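Local coordinates for protein CRISPR-associated endonuclease Cas3-HD (Methanocaldococcus jannaschii, PDB 3S4L) that cleaves single-stranded DNA, in a magnesium-dependent reaction, and single-stranded RNA as the HD nuclease of CRISPR interference, at residues H66-G69 with K70-K73; E160-I163 with K164-G168; G116-T119 with V120-H124. One frame throughout, in Å; residues are numbered along the deposited sequence.

Contact 1 of 3, residues H66-G69 with K70-K73. With CA (calcium ion), chain C.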
# COMPACT_ATOMS: atom_id res chain seq x y z
N HIS A 66 -0.89 -2.67 2.43
CA HIS A 66 -0.74 -2.78 0.98
C HIS A 66 -2.03 -3.27 0.28
O HIS A 66 -2.24 -2.97 -0.89
CB HIS A 66 0.49 -3.59 0.58
CG HIS A 66 0.37 -5.05 0.83
ND1 HIS A 66 0.52 -5.60 2.08
CD2 HIS A 66 0.13 -6.08 -0.01
CE1 HIS A 66 0.37 -6.91 2.00
NE2 HIS A 66 0.14 -7.23 0.74
N ASP A 67 -2.88 -3.99 1.01
CA ASP A 67 -4.17 -4.40 0.47
C ASP A 67 -5.37 -3.70 1.08
O ASP A 67 -6.50 -4.18 0.95
CB ASP A 67 -4.36 -5.91 0.60
CG ASP A 67 -3.62 -6.68 -0.48
OD1 ASP A 67 -3.35 -7.89 -0.27
OD2 ASP A 67 -3.32 -6.06 -1.52
N ILE A 68 -5.12 -2.57 1.74
CA ILE A 68 -6.23 -1.83 2.35
C ILE A 68 -7.22 -1.39 1.27
O ILE A 68 -8.42 -1.27 1.53
CB ILE A 68 -5.75 -0.63 3.21
CG1 ILE A 68 -6.85 -0.18 4.16
CG2 ILE A 68 -5.28 0.50 2.32
CD1 ILE A 68 -7.56 -1.35 4.84
N GLY A 69 -6.72 -1.20 0.04
CA GLY A 69 -7.56 -0.86 -1.10
C GLY A 69 -8.67 -1.88 -1.34
O GLY A 69 -9.68 -1.58 -2.00
N LYS A 70 -8.49 -3.09 -0.81
CA LYS A 70 -9.54 -4.10 -0.90
C LYS A 70 -10.78 -3.72 -0.10
O LYS A 70 -11.87 -4.25 -0.35
CB LYS A 70 -9.03 -5.49 -0.48
CG LYS A 70 -8.06 -6.15 -1.48
CD LYS A 70 -7.60 -7.54 -0.96
CE LYS A 70 -6.64 -8.24 -1.92
NZ LYS A 70 -6.49 -9.71 -1.58
N ALA A 71 -10.63 -2.83 0.87
CA ALA A 71 -11.81 -2.39 1.61
C ALA A 71 -12.65 -1.39 0.81
O ALA A 71 -13.57 -0.79 1.36
CB ALA A 71 -11.43 -1.82 2.98
N SER A 72 -12.33 -1.21 -0.48
CA SER A 72 -13.21 -0.45 -1.39
C SER A 72 -14.50 -1.22 -1.59
O SER A 72 -14.46 -2.44 -1.76
CB SER A 72 -12.55 -0.25 -2.76
OG SER A 72 -11.31 0.45 -2.67
N LYS A 73 -15.64 -0.53 -1.57
CA LYS A 73 -16.92 -1.21 -1.75
C LYS A 73 -16.96 -2.09 -3.00
O LYS A 73 -17.45 -3.22 -2.96
CB LYS A 73 -18.08 -0.22 -1.71
CG LYS A 73 -18.18 0.45 -0.36
CD LYS A 73 -19.50 1.12 -0.17
CE LYS A 73 -19.44 2.57 -0.60
NZ LYS A 73 -20.78 3.23 -0.44
CA CA C . -2.75 -6.71 -3.61
O HOH W 1 -1.67 -8.22 -2.22
O HOH W 2 -4.22 -9.12 -3.46
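Asp67 and Lys70 lie side by side and point the same way, one aimed at a calcium ion and the other passing over its carboxylate. Asp67 OD2 binds the calcium at 2.3 Å, while OD1 stays 3.6 Å from the metal, so the carboxylate coordinates through one oxygen. His91, His123 and His124 complete the protein ligands; His66-Asp67 is the HD pair that names the fold, and of the two only Asp67 is a ligand of this ion. The second oxygen is put to other use: water 1, itself a ligand of the calcium, donates a hydrogen bond of 2.6 Å to Asp67 OD1. Carboxylate, metal and water thus close a small ring that fixes the rotation of the acid group. Metal and water lie near the carboxylate plane, whereas the end of the extended Lys70 chain passes over one face of it, with CE 3.7 Å from Asp67 CG. The charges themselves meet weakly, in a long salt bridge of 3.9 Å between Lys70 NZ and Asp67 OD1; the ammonium group finds its stronger polar partner in Ala11 O and also makes a cation-pi contact with Phe12.

Behind these side chains the backbone turns through a short 3-10 segment. Lys70 N bonds to Asp67 O and Ala71 N to Ile68 O, the i to i+3 spacing that brings Lys70 back beside Asp67. At the end of the turn Gly69 O accepts two bonds, from Ser72 N and from Ser72 OG at 2.7 Å, the hydroxyl tilted only 17° from the carbonyl plane. With chi1 -60°, OG sits beside its own backbone N, so both donors converge on one oxygen.

Asp67 thus gives OD2 to the calcium and OD1 to a metal-bound water, and Lys70 adds a long, probably weak, electrostatic contact.

Contact 2 of 3, residues E160-I163 with K164-G168; sequences EDLI and KKLIG
Ile163 and Ile167 stand side by side, pointing the same way, and press together more tightly than usual van der Waals contact, with Ile163 CG2 3.4 Å from Ile167 CG1. The torsion of Ile167 accounts for it: chi1 63° sets CG1 between the backbone N and the carbonyl carbon, which also brings it to 3.2 Å from Ile163 O. One residue earlier in each turn, Leu162 and Leu166 cross at a slant, CD1 of Leu166 lying 3.7 Å from CG of Leu162. Leu162 and Leu166 face Ile18 of helix 17-31, whereas both isoleucines touch Leu65 of helix 52-65.

The charged pairs keep the same i to i+4 spacing but not the same closeness. Lys165 bends at chi3, and its CE comes within 3.3 Å of Asp161 OD1, yet NZ remains 3.9 Å from that oxygen, a long salt bridge. Lys164 likewise approaches Glu160 with its CE, 3.7 Å from Glu160 CD.

Underneath run the main-chain bonds of helix 159-167, from Lys164 N to Glu160 O through Ile167 N to Ile163 O. Gly168 then leaves the helix with positive phi (90°), a conformation that suits glycine. The helix is therefore amphipathic: its aliphatic side packs into the HD domain, while on the other side the lysines meet the acids largely through methylene carbons, and electrostatic attraction is probably modest.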
# COMPACT_ATOMS: atom_id res chain seq x y z
N GLU A 160 -13.12 3.18 8.88
CA GLU A 160 -12.39 3.85 9.94
C GLU A 160 -12.05 2.87 11.07
O GLU A 160 -10.90 2.80 11.51
CB GLU A 160 -13.20 5.03 10.48
CG GLU A 160 -12.87 5.43 11.93
CD GLU A 160 -11.55 6.17 12.06
OE1 GLU A 160 -10.51 5.64 11.61
OE2 GLU A 160 -11.56 7.29 12.62
N ASP A 161 -13.05 2.11 11.51
CA ASP A 161 -12.85 1.10 12.53
C ASP A 161 -11.83 0.06 12.07
O ASP A 161 -10.90 -0.29 12.81
CB ASP A 161 -14.18 0.45 12.92
CG ASP A 161 -14.15 -1.06 12.83
OD1 ASP A 161 -13.53 -1.69 13.71
OD2 ASP A 161 -14.74 -1.61 11.88
N LEU A 162 -11.98 -0.41 10.83
CA LEU A 162 -11.01 -1.35 10.25
C LEU A 162 -9.58 -0.84 10.35
O LEU A 162 -8.68 -1.58 10.75
CB LEU A 162 -11.35 -1.67 8.79
CG LEU A 162 -10.32 -2.54 8.08
CD1 LEU A 162 -10.29 -3.93 8.67
CD2 LEU A 162 -10.59 -2.61 6.58
N ILE A 163 -9.37 0.43 9.99
CA ILE A 163 -8.03 1.02 10.06
C ILE A 163 -7.52 1.04 11.49
O ILE A 163 -6.36 0.76 11.74
CB ILE A 163 -8.00 2.45 9.51
CG1 ILE A 163 -8.10 2.44 7.99
CG2 ILE A 163 -6.70 3.13 9.91
CD1 ILE A 163 -6.95 1.74 7.30
N LYS A 164 -8.41 1.37 12.42
CA LYS A 164 -8.06 1.37 13.84
C LYS A 164 -7.58 -0.02 14.27
O LYS A 164 -6.53 -0.15 14.89
CB LYS A 164 -9.26 1.82 14.67
CG LYS A 164 -8.92 2.87 15.72
CD LYS A 164 -10.17 3.61 16.23
CE LYS A 164 -10.54 4.78 15.32
NZ LYS A 164 -11.44 5.76 16.00
N LYS A 165 -8.36 -1.05 13.94
CA LYS A 165 -7.97 -2.44 14.22
C LYS A 165 -6.58 -2.76 13.65
O LYS A 165 -5.78 -3.46 14.27
CB LYS A 165 -8.99 -3.41 13.63
CG LYS A 165 -9.90 -4.09 14.64
CD LYS A 165 -10.88 -5.01 13.92
CE LYS A 165 -11.64 -4.26 12.84
NZ LYS A 165 -12.62 -5.10 12.10
N LEU A 166 -6.32 -2.24 12.45
CA LEU A 166 -5.09 -2.53 11.72
C LEU A 166 -3.88 -1.77 12.23
O LEU A 166 -2.82 -2.36 12.42
CB LEU A 166 -5.27 -2.20 10.23
CG LEU A 166 -5.99 -3.19 9.33
CD1 LEU A 166 -6.60 -2.48 8.11
CD2 LEU A 166 -5.03 -4.30 8.90
N ILE A 167 -4.01 -0.46 12.40
CA ILE A 167 -2.84 0.38 12.64
C ILE A 167 -2.95 1.20 13.92
O ILE A 167 -1.99 1.85 14.36
CB ILE A 167 -2.49 1.29 11.43
CG1 ILE A 167 -3.62 2.28 11.15
CG2 ILE A 167 -2.20 0.45 10.20
CD1 ILE A 167 -3.12 3.68 10.88
N GLY A 168 -4.13 1.17 14.53
CA GLY A 168 -4.30 1.72 15.86
C GLY A 168 -4.69 3.18 15.95
O GLY A 168 -4.66 3.76 17.04

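Contact 3 of 3, residues G116-T119 with V120-H124. With CA (calcium ion), chain C.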
# COMPACT_ATOMS: atom_id res chain seq x y z
N GLY A 116 7.30 4.44 0.42
CA GLY A 116 6.44 3.38 0.92
C GLY A 116 5.19 3.28 0.08
O GLY A 116 4.80 2.19 -0.32
N ALA A 117 4.57 4.42 -0.21
CA ALA A 117 3.33 4.44 -0.98
C ALA A 117 3.53 3.90 -2.40
O ALA A 117 2.68 3.19 -2.94
CB ALA A 117 2.74 5.85 -1.02
N LEU A 118 4.67 4.26 -3.00
CA LEU A 118 5.04 3.79 -4.33
C LEU A 118 5.24 2.27 -4.34
O LEU A 118 4.87 1.60 -5.29
CB LEU A 118 6.32 4.48 -4.79
CG LEU A 118 6.81 4.18 -6.21
CD1 LEU A 118 5.69 4.47 -7.22
CD2 LEU A 118 8.05 5.01 -6.51
N THR A 119 5.84 1.74 -3.28
CA THR A 119 6.04 0.31 -3.17
C THR A 119 4.68 -0.37 -3.17
O THR A 119 4.46 -1.38 -3.85
CB THR A 119 6.79 -0.04 -1.88
OG1 THR A 119 8.08 0.58 -1.91
CG2 THR A 119 6.95 -1.54 -1.74
N VAL A 120 3.77 0.20 -2.38
CA VAL A 120 2.41 -0.29 -2.27
C VAL A 120 1.65 -0.16 -3.61
O VAL A 120 0.86 -1.04 -3.97
CB VAL A 120 1.66 0.44 -1.16
CG1 VAL A 120 0.16 0.33 -1.38
CG2 VAL A 120 2.07 -0.12 0.22
N MET A 121 1.88 0.93 -4.32
CA MET A 121 1.22 1.19 -5.59
C MET A 121 1.73 0.19 -6.63
O MET A 121 1.09 -0.08 -7.64
CB MET A 121 1.52 2.62 -6.06
CG MET A 121 0.52 3.17 -7.10
SD MET A 121 1.13 4.68 -7.89
CE MET A 121 0.65 5.92 -6.70
N LEU A 122 2.89 -0.38 -6.37
CA LEU A 122 3.52 -1.27 -7.33
C LEU A 122 3.64 -2.68 -6.76
O LEU A 122 4.41 -3.48 -7.28
CB LEU A 122 4.92 -0.73 -7.68
CG LEU A 122 5.08 0.32 -8.79
CD1 LEU A 122 4.00 1.39 -8.78
CD2 LEU A 122 6.47 0.98 -8.75
N HIS A 123 2.89 -3.02 -5.72
CA HIS A 123 3.10 -4.32 -5.08
C HIS A 123 2.60 -5.48 -5.93
O HIS A 123 2.77 -6.64 -5.54
CB HIS A 123 2.57 -4.39 -3.64
CG HIS A 123 1.07 -4.49 -3.54
ND1 HIS A 123 0.27 -3.39 -3.32
CD2 HIS A 123 0.24 -5.55 -3.62
CE1 HIS A 123 -0.99 -3.76 -3.25
NE2 HIS A 123 -1.04 -5.07 -3.44
N HIS A 124 2.00 -5.19 -7.07
CA HIS A 124 1.63 -6.30 -7.95
C HIS A 124 2.58 -6.62 -9.09
O HIS A 124 2.67 -7.79 -9.48
CB HIS A 124 0.16 -6.26 -8.37
CG HIS A 124 -0.72 -6.92 -7.36
ND1 HIS A 124 -0.82 -8.28 -7.26
CD2 HIS A 124 -1.42 -6.41 -6.33
CE1 HIS A 124 -1.59 -8.59 -6.24
NE2 HIS A 124 -1.99 -7.47 -5.67
CA CA C . -2.75 -6.71 -3.61
O HOH W 2 -4.22 -9.12 -3.46
O HOH W 1 -1.67 -8.22 -2.22
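The C-terminal end of helix 110-121 delivers two neighbouring histidines to the metal site of the HD nuclease, and where the helix ends, Leu118 meets Leu122. Their side chains cross at an angle, CD1 of Leu118 being 3.8 Å from CD1 of Leu122. Leu118 reaches out with CG anti to the backbone N (chi1 -176°), and the CB of Leu122 rests 3.3 Å from Leu118 O. Regular i to i+4 bonds, Val120 N to Gly116 O and Met121 N to Ala117 O, hold up to this point. At Leu122 the helix unwinds: its N gives a weak bond to Leu118 O and another, of 3.1 Å, to Thr119 O.

The chain thus turns into the His-His pair, which with Asp67 and His91 forms the four-residue calcium site of this entry; the same residues are the catalytic magnesium ligands. His123 NE2 binds the ion at 2.4 Å and His124 NE2 at 2.3 Å, with waters 1 and 2 among the other ligands. The other ring nitrogen of His123, ND1, donates to Val120 O at 2.5 Å, on a lone pair in the carbonyl plane, although the oxygen is tilted 21° from the ring plane. With the metal bond it fixes the ring's rotation, and it probably makes NE2 a somewhat better donor to the ion. Around the turn, Met121 packs on Val188 and Met191 of helix 181-197, and His123 meets His66 edge to face.

Overall arrangement
Along the chain the order is contact 1, contact 3, contact 2, all within the HD Cas3-type domain of this largely helical protein. Contact 1, in the loop between helices 52-65 and 73-80, occupies the middle: its centre is about 13 Å from each of the others, which are about 20 Å apart and do not touch. Toward contact 3 it shares the calcium ion and both waters, and His66 CB packs on Val120 CG2. Toward contact 2 the link is apolar, Ile68 CD1 lying 3.6 Å from Leu166 CD1. Contacts 1 and 3 supply three of the four protein ligands, with His91 from helix 91-107; contact 2 packs on the Asp67 loop without reaching the metal.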